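Local coordinates for fibronectin type III domain-containing protein (Simiduia agarivorans, PDB 6P2K) that probably hydrolyses xyloglucan-type beta-glucans as a glycoside hydrolase family 74 enzyme, with its catalytic part built from seven-bladed beta-propellers, at residues V281-L292 and A328-Y338; G202-G213 and Y224-P232. All blocks are in the same frame, centred on the assembly; numbering follows the deposited sequence.

Contacts 1 and 2 lie in series along the chain on one side of its centre, their own centres 19 Å apart. Contact 2 pairs strands 210-216 and 222-228 of one four-stranded antiparallel sheet, a propeller blade; contact 1 joins the two sheets that follow, built on strands 278-285 and 336-338. The two touch where Val281 CG2 packs on Tyr224 CE2 at 4.0 Å and Leu283 CD1 on Thr226 CG2 at 4.2 Å. A zinc ion bound by Gln16 and Asp124 lies about 5 Å from the side chain of Arg334 in contact 1, whereas Lys212, in contact 2, has its side chain about 13 Å from the same kind of ion.

Contact 1: V281-L292 and A328-Y338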
loop_
_atom_site.group_PDB
_atom_site.type_symbol
_atom_site.label_atom_id
_atom_site.label_comp_id
_atom_site.label_asym_id
_atom_site.label_seq_id
_atom_site.Cartn_x
_atom_site.Cartn_y
_atom_site.Cartn_z
ATOM N N VAL B 281 -54.388 13.007 14.818
ATOM C CA VAL B 281 -54.681 12.679 13.427
ATOM C C VAL B 281 -53.385 12.274 12.738
ATOM O O VAL B 281 -52.377 12.982 12.834
ATOM C CB VAL B 281 -55.346 13.854 12.691
ATOM C CG1 VAL B 281 -55.786 13.424 11.302
ATOM C CG2 VAL B 281 -56.528 14.380 13.493
ATOM N N LEU B 282 -53.421 11.143 12.040
ATOM C CA LEU B 282 -52.268 10.588 11.343
ATOM C C LEU B 282 -52.387 10.892 9.855
ATOM O O LEU B 282 -53.450 10.686 9.263
ATOM C CB LEU B 282 -52.191 9.080 11.577
ATOM C CG LEU B 282 -50.907 8.328 11.249
ATOM C CD1 LEU B 282 -49.746 8.907 12.035
ATOM C CD2 LEU B 282 -51.100 6.858 11.579
ATOM N N LEU B 283 -51.300 11.375 9.249
ATOM C CA LEU B 283 -51.382 11.863 7.873
ATOM C C LEU B 283 -50.088 11.569 7.125
ATOM O O LEU B 283 -49.036 12.131 7.446
ATOM C CB LEU B 283 -51.693 13.356 7.847
ATOM C CG LEU B 283 -51.916 13.953 6.458
ATOM C CD1 LEU B 283 -53.171 13.374 5.810
ATOM C CD2 LEU B 283 -51.997 15.473 6.533
ATOM N N GLY B 284 -50.181 10.704 6.114
ATOM C CA GLY B 284 -49.110 10.501 5.158
ATOM C C GLY B 284 -49.517 10.992 3.781
ATOM O O GLY B 284 -50.376 11.872 3.670
ATOM N N ALA B 285 -48.930 10.431 2.725
ATOM C CA ALA B 285 -49.237 10.890 1.377
ATOM C C ALA B 285 -48.890 9.804 0.372
ATOM O O ALA B 285 -48.155 8.859 0.674
ATOM C CB ALA B 285 -48.478 12.175 1.031
ATOM N N VAL B 286 -49.423 9.961 -0.835
ATOM C CA VAL B 286 -49.031 9.130 -1.965
ATOM C C VAL B 286 -47.892 9.829 -2.695
ATOM O O VAL B 286 -47.923 11.050 -2.896
ATOM C CB VAL B 286 -50.229 8.853 -2.897
ATOM C CG1 VAL B 286 -50.930 10.145 -3.298
ATOM C CG2 VAL B 286 -49.789 8.054 -4.121
ATOM N N LYS B 287 -46.860 9.051 -3.040
ATOM C CA LYS B 287 -45.679 9.485 -3.789
ATOM C C LYS B 287 -44.711 10.337 -2.970
ATOM O O LYS B 287 -43.519 10.017 -2.902
ATOM C CB LYS B 287 -46.080 10.238 -5.063
ATOM C CG LYS B 287 -46.588 9.344 -6.182
ATOM C CD LYS B 287 -46.158 9.864 -7.549
ATOM C CE LYS B 287 -47.073 9.346 -8.651
ATOM N NZ LYS B 287 -46.360 8.478 -9.632
ATOM N N ASP B 288 -45.196 11.412 -2.350
ATOM C CA ASP B 288 -44.308 12.392 -1.730
ATOM C C ASP B 288 -43.539 11.798 -0.553
ATOM O O ASP B 288 -44.088 11.035 0.248
ATOM C CB ASP B 288 -45.108 13.606 -1.264
ATOM C CG ASP B 288 -45.654 14.420 -2.418
ATOM O OD1 ASP B 288 -44.879 14.738 -3.344
ATOM O OD2 ASP B 288 -46.859 14.738 -2.403
ATOM N N ARG B 289 -42.261 12.171 -0.443
ATOM C CA ARG B 289 -41.360 11.700 0.610
ATOM C C ARG B 289 -41.137 12.823 1.618
ATOM O O ARG B 289 -40.388 13.767 1.351
ATOM C CB ARG B 289 -40.030 11.236 0.022
ATOM C CG ARG B 289 -40.128 10.031 -0.891
ATOM C CD ARG B 289 -38.748 9.458 -1.209
ATOM N NE ARG B 289 -38.853 8.194 -1.929
ATOM C CZ ARG B 289 -39.054 7.014 -1.346
ATOM N NH1 ARG B 289 -39.159 6.927 -0.025
ATOM N NH2 ARG B 289 -39.149 5.919 -2.087
ATOM N N PHE B 290 -41.773 12.708 2.787
ATOM C CA PHE B 290 -41.538 13.660 3.866
ATOM C C PHE B 290 -41.616 13.013 5.242
ATOM O O PHE B 290 -41.574 13.731 6.248
ATOM C CB PHE B 290 -42.536 14.828 3.802
ATOM C CG PHE B 290 -43.975 14.393 3.762
ATOM C CD1 PHE B 290 -44.639 14.024 4.922
ATOM C CD2 PHE B 290 -44.664 14.357 2.565
ATOM C CE1 PHE B 290 -45.957 13.621 4.884
ATOM C CE2 PHE B 290 -45.981 13.961 2.522
ATOM C CZ PHE B 290 -46.630 13.591 3.682
ATOM N N GLY B 291 -41.733 11.691 5.323
ATOM C CA GLY B 291 -41.993 11.044 6.593
ATOM C C GLY B 291 -43.479 10.938 6.883
ATOM O O GLY B 291 -44.271 10.650 5.982
ATOM N N LEU B 292 -43.873 11.190 8.129
ATOM C CA LEU B 292 -45.254 10.988 8.546
ATOM C C LEU B 292 -45.618 12.014 9.613
ATOM O O LEU B 292 -44.837 12.269 10.532
ATOM C CB LEU B 292 -45.454 9.562 9.072
ATOM C CG LEU B 292 -46.829 9.130 9.580
ATOM C CD1 LEU B 292 -47.881 9.274 8.492
ATOM C CD2 LEU B 292 -46.760 7.690 10.070
ATOM N N ALA B 328 -34.352 4.267 1.479
ATOM C CA ALA B 328 -35.475 5.045 0.958
ATOM C C ALA B 328 -35.804 6.129 1.978
ATOM O O ALA B 328 -36.542 5.887 2.937
ATOM C CB ALA B 328 -36.681 4.152 0.683
ATOM N N THR B 329 -35.258 7.327 1.769
ATOM C CA THR B 329 -35.399 8.414 2.722
ATOM C C THR B 329 -35.558 9.735 1.983
ATOM O O THR B 329 -34.909 9.947 0.945
ATOM C CB THR B 329 -34.189 8.483 3.669
ATOM O OG1 THR B 329 -34.273 9.660 4.481
ATOM C CG2 THR B 329 -32.883 8.504 2.878
ATOM N N PRO B 330 -36.435 10.635 2.463
ATOM C CA PRO B 330 -37.389 10.440 3.563
ATOM C C PRO B 330 -38.409 9.350 3.249
ATOM O O PRO B 330 -38.574 9.005 2.081
ATOM C CB PRO B 330 -38.080 11.805 3.678
ATOM C CG PRO B 330 -37.122 12.768 3.094
ATOM C CD PRO B 330 -36.447 12.026 1.979
ATOM N N PRO B 331 -39.065 8.800 4.269
ATOM C CA PRO B 331 -40.114 7.812 4.000
ATOM C C PRO B 331 -41.238 8.429 3.182
ATOM O O PRO B 331 -41.613 9.587 3.381
ATOM C CB PRO B 331 -40.596 7.408 5.399
ATOM C CG PRO B 331 -39.543 7.890 6.347
ATOM C CD PRO B 331 -38.925 9.087 5.706
ATOM N N ASN B 332 -41.759 7.651 2.239
ATOM C CA ASN B 332 -43.035 7.958 1.595
ATOM C C ASN B 332 -44.081 7.088 2.284
ATOM O O ASN B 332 -44.244 5.911 1.952
ATOM C CB ASN B 332 -42.989 7.707 0.091
ATOM C CG ASN B 332 -44.380 7.538 -0.514
ATOM O OD1 ASN B 332 -44.660 6.547 -1.188
ATOM N ND2 ASN B 332 -45.259 8.499 -0.253
ATOM N N ALA B 333 -44.777 7.668 3.261
ATOM C CA ALA B 333 -45.756 6.931 4.058
ATOM C C ALA B 333 -47.074 6.875 3.289
ATOM O O ALA B 333 -48.020 7.624 3.548
ATOM C CB ALA B 333 -45.927 7.579 5.427
ATOM N N ARG B 334 -47.132 5.953 2.322
ATOM C CA ARG B 334 -48.319 5.802 1.488
ATOM C C ARG B 334 -49.442 5.054 2.193
ATOM O O ARG B 334 -50.521 4.897 1.613
ATOM C CB ARG B 334 -47.970 5.108 0.166
ATOM C CG ARG B 334 -47.071 3.892 0.288
ATOM C CD ARG B 334 -46.981 3.146 -1.037
ATOM N NE ARG B 334 -48.271 2.602 -1.460
ATOM C CZ ARG B 334 -48.996 3.080 -2.469
ATOM N NH1 ARG B 334 -48.569 4.124 -3.168
ATOM N NH2 ARG B 334 -50.153 2.514 -2.779
ATOM N N PHE B 335 -49.211 4.584 3.415
ATOM C CA PHE B 335 -50.281 4.208 4.326
ATOM C C PHE B 335 -49.757 4.388 5.739
ATOM O O PHE B 335 -48.549 4.334 5.981
ATOM C CB PHE B 335 -50.765 2.767 4.111
ATOM C CG PHE B 335 -49.742 1.723 4.469
ATOM C CD1 PHE B 335 -49.591 1.295 5.780
ATOM C CD2 PHE B 335 -48.942 1.163 3.493
ATOM C CE1 PHE B 335 -48.649 0.345 6.110
ATOM C CE2 PHE B 335 -48.006 0.205 3.819
ATOM C CZ PHE B 335 -47.857 -0.200 5.129
ATOM N N ALA B 336 -50.681 4.582 6.676
ATOM C CA ALA B 336 -50.307 4.744 8.074
ATOM C C ALA B 336 -51.538 4.526 8.936
ATOM O O ALA B 336 -52.558 5.191 8.736
ATOM C CB ALA B 336 -49.710 6.131 8.327
ATOM N N HIS B 337 -51.439 3.609 9.894
ATOM C CA HIS B 337 -52.562 3.260 10.749
ATOM C C HIS B 337 -52.125 3.192 12.203
ATOM O O HIS B 337 -51.040 2.691 12.515
ATOM C CB HIS B 337 -53.174 1.918 10.344
ATOM C CG HIS B 337 -53.713 1.901 8.950
ATOM N ND1 HIS B 337 -54.856 2.579 8.586
ATOM C CD2 HIS B 337 -53.267 1.287 7.829
ATOM C CE1 HIS B 337 -55.091 2.384 7.301
ATOM N NE2 HIS B 337 -54.139 1.605 6.817
ATOM N N TYR B 338 -52.979 3.703 13.085
ATOM C CA TYR B 338 -52.827 3.453 14.508
ATOM C C TYR B 338 -53.198 2.008 14.821
ATOM O O TYR B 338 -53.976 1.374 14.101
ATOM C CB TYR B 338 -53.720 4.394 15.314
ATOM C CG TYR B 338 -53.331 5.856 15.278
ATOM C CD1 TYR B 338 -52.193 6.314 15.930
ATOM C CD2 TYR B 338 -54.117 6.783 14.606
ATOM C CE1 TYR B 338 -51.848 7.654 15.909
ATOM C CE2 TYR B 338 -53.784 8.126 14.585
ATOM C CZ TYR B 338 -52.647 8.554 15.237
ATOM O OH TYR B 338 -52.306 9.887 15.218
HETATM O O HOH W 1 -46.603 6.068 -2.934
HETATM O O HOH W 2 -44.357 10.834 3.360
#
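Ala285 N donates to Ala333 O (3.1 Å) and Gly291 N to Pro331 O (2.9 Å), tying residues 285-291 to the loop segment 331-333; the two strand axes are nearly antiparallel (164°) but stay 7.2 Å apart. Asn332 fills the turn: with CG anti to the backbone N (chi1 160°), its ND2 bonds Asp288 O at 2.8 Å and, weakly, Ala285 O. Its OD1 accepts a hydrogen bond from a water that in turn accepts from Lys287 N and Arg334 NH1. Arg289 crosses Asn332 at about a right angle, laying one guanidinium face against Asn332 CB while NH1 reaches Pro330 O edge-on (3.0 Å, 161° at the hydrogen). Farther along, Leu282 CD2 sits over the centre of the Tyr338 ring, 4.2 Å from its centroid, in a CH-pi contact, and also meets Ala336 CB; Leu292 CD1 approaches the same methyl at 3.6 Å. Tyr338 OH bonds Glu294. Arg334, itself buried, forms a salt bridge with Asp123 and bonds Val17 O. Leu282 and Leu292 both reach Val349 of strand 348-351 and also touch strand 304-314, so the contact fills the seam between two successive blades.

Contact 2: G202-G213 and Y224-P232; sequences GPDDAVRPWNKG and YATYAEAKP
Trp210 and Ala228 form an antiparallel hydrogen-bonded pair, with Ala228 N to Trp210 O the shorter bond (2.6 Å) and Trp210 N to Ala228 O the longer; Lys212 N continues the ladder to Thr226 O at 2.8 Å, almost straight at 171°. Among side-chain bonds, Arg208 NH1 meets Tyr227 O (3.0 Å), the oxygen lying in the guanidinium plane, after a bend at chi3 (68°) folds the chain back; NH1 also bonds Asn239 O. Asn211 makes an Asx turn, its OD1 accepting from Gly213 N while ND2 gives to Gly213 O, two bonds that fix the rotation of the amide.

Aromatic contacts occupy both faces of this hairpin. Pro203 CD lies over the centre of the Tyr227 ring, 3.4 Å from its centroid, and Asn211 CB comes over the opposite face, offset toward the rim. On the face bearing Trp210 and Ala228, the indole is laid against Ala230, whose CB is 3.6 Å from the centroid of the five-membered ring. A serine in place of Trp210 would probably leave Ala230 without this flat partner and open a gap beneath the turn around it.

Lys212 carries its amine away to Tyr167 and Asn184. Backbone bonds thus set the strand register, while CH-pi contacts, with the Arg208 bond to Tyr227 O, hold loops 202-209 and 229-232 against the two faces of the hairpin.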
loop_
_atom_site.group_PDB
_atom_site.type_symbol
_atom_site.label_atom_id
_atom_site.label_comp_id
_atom_site.label_asym_id
_atom_site.label_seq_id
_atom_site.Cartn_x
_atom_site.Cartn_y
_atom_site.Cartn_z
ATOM N N GLY B 202 -67.935 19.996 -0.292
ATOM C CA GLY B 202 -66.578 20.152 0.143
ATOM C C GLY B 202 -66.258 21.598 0.468
ATOM O O GLY B 202 -67.109 22.490 0.358
ATOM N N PRO B 203 -65.009 21.846 0.865
ATOM C CA PRO B 203 -64.622 23.212 1.250
ATOM C C PRO B 203 -64.587 24.174 0.081
ATOM O O PRO B 203 -64.752 25.384 0.289
ATOM C CB PRO B 203 -63.223 23.029 1.861
ATOM C CG PRO B 203 -62.985 21.531 1.913
ATOM C CD PRO B 203 -63.858 20.935 0.864
ATOM N N ASP B 204 -64.377 23.677 -1.137
ATOM C CA ASP B 204 -64.347 24.508 -2.332
ATOM C C ASP B 204 -64.419 23.624 -3.568
ATOM O O ASP B 204 -63.398 23.360 -4.211
ATOM C CB ASP B 204 -63.086 25.374 -2.358
ATOM C CG ASP B 204 -63.070 26.347 -3.517
ATOM O OD1 ASP B 204 -64.074 27.064 -3.710
ATOM O OD2 ASP B 204 -62.049 26.403 -4.229
ATOM N N ASP B 205 -65.623 23.158 -3.907
ATOM C CA ASP B 205 -65.784 22.205 -4.999
ATOM C C ASP B 205 -65.565 22.825 -6.370
ATOM O O ASP B 205 -65.566 22.094 -7.366
ATOM C CB ASP B 205 -67.170 21.564 -4.928
ATOM C CG ASP B 205 -67.373 20.776 -3.651
ATOM O OD1 ASP B 205 -66.385 20.598 -2.909
ATOM O OD2 ASP B 205 -68.510 20.327 -3.392
ATOM N N ALA B 206 -65.373 24.141 -6.446
ATOM C CA ALA B 206 -65.071 24.761 -7.729
ATOM C C ALA B 206 -63.692 24.351 -8.227
ATOM O O ALA B 206 -63.493 24.163 -9.434
ATOM C CB ALA B 206 -65.173 26.283 -7.616
ATOM N N VAL B 207 -62.730 24.187 -7.319
ATOM C CA VAL B 207 -61.348 23.925 -7.692
ATOM C C VAL B 207 -60.905 22.517 -7.308
ATOM O O VAL B 207 -60.156 21.885 -8.055
ATOM C CB VAL B 207 -60.397 24.995 -7.101
ATOM C CG1 VAL B 207 -59.962 24.652 -5.684
ATOM C CG2 VAL B 207 -59.181 25.174 -7.998
ATOM N N ARG B 208 -61.359 21.992 -6.166
ATOM C CA ARG B 208 -60.885 20.703 -5.653
ATOM C C ARG B 208 -62.061 19.865 -5.165
ATOM O O ARG B 208 -62.276 19.707 -3.956
ATOM C CB ARG B 208 -59.836 20.896 -4.552
ATOM C CG ARG B 208 -60.194 21.891 -3.457
ATOM C CD ARG B 208 -58.998 22.158 -2.542
ATOM N NE ARG B 208 -57.924 22.871 -3.228
ATOM C CZ ARG B 208 -56.746 22.336 -3.533
ATOM N NH1 ARG B 208 -56.480 21.078 -3.212
ATOM N NH2 ARG B 208 -55.831 23.063 -4.158
ATOM N N PRO B 209 -62.829 19.279 -6.088
ATOM C CA PRO B 209 -64.013 18.512 -5.673
ATOM C C PRO B 209 -63.684 17.150 -5.088
ATOM O O PRO B 209 -64.485 16.620 -4.309
ATOM C CB PRO B 209 -64.819 18.370 -6.975
ATOM C CG PRO B 209 -64.056 19.158 -8.031
ATOM C CD PRO B 209 -62.654 19.263 -7.547
ATOM N N TRP B 210 -62.537 16.571 -5.429
ATOM C CA TRP B 210 -62.258 15.180 -5.098
ATOM C C TRP B 210 -61.696 15.058 -3.688
ATOM O O TRP B 210 -60.704 15.707 -3.345
ATOM C CB TRP B 210 -61.276 14.584 -6.104
ATOM C CG TRP B 210 -61.842 14.459 -7.479
ATOM C CD1 TRP B 210 -63.038 14.944 -7.921
ATOM C CD2 TRP B 210 -61.232 13.812 -8.602
ATOM N NE1 TRP B 210 -63.217 14.632 -9.246
ATOM C CE2 TRP B 210 -62.122 13.939 -9.689
ATOM C CE3 TRP B 210 -60.023 13.136 -8.793
ATOM C CZ2 TRP B 210 -61.840 13.418 -10.949
ATOM C CZ3 TRP B 210 -59.746 12.616 -10.046
ATOM C CH2 TRP B 210 -60.650 12.761 -11.107
ATOM N N ASN B 211 -62.332 14.221 -2.874
ATOM C CA ASN B 211 -61.814 13.896 -1.555
ATOM C C ASN B 211 -60.880 12.697 -1.647
ATOM O O ASN B 211 -61.184 11.708 -2.321
ATOM C CB ASN B 211 -62.945 13.594 -0.575
ATOM C CG ASN B 211 -62.436 13.022 0.732
ATOM O OD1 ASN B 211 -62.531 11.821 0.979
ATOM N ND2 ASN B 211 -61.871 13.882 1.570
ATOM N N LYS B 212 -59.742 12.791 -0.963
ATOM C CA LYS B 212 -58.734 11.736 -0.958
ATOM C C LYS B 212 -58.670 11.040 0.397
ATOM O O LYS B 212 -57.593 10.749 0.918
ATOM C CB LYS B 212 -57.366 12.295 -1.339
ATOM C CG LYS B 212 -57.325 12.909 -2.728
ATOM C CD LYS B 212 -57.705 11.885 -3.791
ATOM C CE LYS B 212 -57.624 12.476 -5.192
ATOM N NZ LYS B 212 -57.793 11.436 -6.244
ATOM N N GLY B 213 -59.822 10.760 0.975
ATOM C CA GLY B 213 -59.886 10.081 2.251
ATOM C C GLY B 213 -60.475 10.962 3.333
ATOM O O GLY B 213 -60.334 12.188 3.319
ATOM N N TYR B 224 -62.350 15.008 9.412
ATOM C CA TYR B 224 -61.156 15.511 8.747
ATOM C C TYR B 224 -61.067 14.930 7.343
ATOM O O TYR B 224 -61.462 13.785 7.101
ATOM C CB TYR B 224 -59.884 15.160 9.530
ATOM C CG TYR B 224 -59.895 15.623 10.969
ATOM C CD1 TYR B 224 -59.416 16.878 11.319
ATOM C CD2 TYR B 224 -60.382 14.803 11.978
ATOM C CE1 TYR B 224 -59.423 17.304 12.633
ATOM C CE2 TYR B 224 -60.393 15.220 13.294
ATOM C CZ TYR B 224 -59.913 16.471 13.616
ATOM O OH TYR B 224 -59.924 16.891 14.926
ATOM N N ALA B 225 -60.533 15.721 6.416
ATOM C CA ALA B 225 -60.502 15.294 5.024
ATOM C C ALA B 225 -59.398 16.029 4.279
ATOM O O ALA B 225 -58.955 17.107 4.683
ATOM C CB ALA B 225 -61.854 15.533 4.345
ATOM N N THR B 226 -58.956 15.416 3.183
ATOM C CA THR B 226 -58.095 16.059 2.202
ATOM C C THR B 226 -58.838 16.133 0.878
ATOM O O THR B 226 -59.534 15.188 0.491
ATOM C CB THR B 226 -56.769 15.311 2.013
ATOM O OG1 THR B 226 -56.965 14.204 1.127
ATOM C CG2 THR B 226 -56.239 14.804 3.345
ATOM N N TYR B 227 -58.696 17.261 0.188
ATOM C CA TYR B 227 -59.403 17.507 -1.059
ATOM C C TYR B 227 -58.405 17.870 -2.147
ATOM O O TYR B 227 -57.431 18.586 -1.895
ATOM C CB TYR B 227 -60.438 18.622 -0.899
ATOM C CG TYR B 227 -61.765 18.151 -0.350
ATOM C CD1 TYR B 227 -61.980 18.066 1.020
ATOM C CD2 TYR B 227 -62.807 17.801 -1.202
ATOM C CE1 TYR B 227 -63.197 17.640 1.527
ATOM C CE2 TYR B 227 -64.026 17.377 -0.706
ATOM C CZ TYR B 227 -64.216 17.299 0.657
ATOM O OH TYR B 227 -65.428 16.880 1.153
ATOM N N ALA B 228 -58.656 17.377 -3.354
ATOM C CA ALA B 228 -57.721 17.509 -4.458
ATOM C C ALA B 228 -58.436 18.031 -5.693
ATOM O O ALA B 228 -59.645 17.846 -5.856
ATOM C CB ALA B 228 -57.058 16.170 -4.788
ATOM N N GLU B 229 -57.668 18.678 -6.565
ATOM C CA GLU B 229 -58.184 19.053 -7.872
ATOM C C GLU B 229 -58.658 17.808 -8.612
ATOM O O GLU B 229 -58.193 16.692 -8.360
ATOM C CB GLU B 229 -57.108 19.778 -8.683
ATOM C CG GLU B 229 -56.486 20.985 -7.988
ATOM C CD GLU B 229 -55.772 21.924 -8.951
ATOM O OE1 GLU B 229 -55.994 21.802 -10.178
ATOM O OE2 GLU B 229 -54.984 22.778 -8.482
ATOM N N ALA B 230 -59.604 18.000 -9.526
ATOM C CA ALA B 230 -60.183 16.890 -10.281
ATOM C C ALA B 230 -59.350 16.596 -11.530
ATOM O O ALA B 230 -59.816 16.678 -12.666
ATOM C CB ALA B 230 -61.633 17.196 -10.638
ATOM N N LYS B 231 -58.083 16.250 -11.296
ATOM C CA LYS B 231 -57.158 15.929 -12.373
ATOM C C LYS B 231 -56.804 14.453 -12.338
ATOM O O LYS B 231 -56.462 13.930 -11.269
ATOM C CB LYS B 231 -55.882 16.767 -12.270
ATOM C CG LYS B 231 -56.096 18.237 -12.512
ATOM C CD LYS B 231 -55.227 19.080 -11.607
ATOM C CE LYS B 231 -54.501 20.147 -12.399
ATOM N NZ LYS B 231 -53.201 20.507 -11.776
ATOM N N PRO B 232 -56.845 13.763 -13.479
ATOM C CA PRO B 232 -56.679 12.303 -13.465
ATOM C C PRO B 232 -55.259 11.867 -13.138
ATOM O O PRO B 232 -55.048 11.037 -12.247
ATOM C CB PRO B 232 -57.069 11.888 -14.893
ATOM C CG PRO B 232 -57.625 13.133 -15.555
ATOM C CD PRO B 232 -57.010 14.287 -14.843
#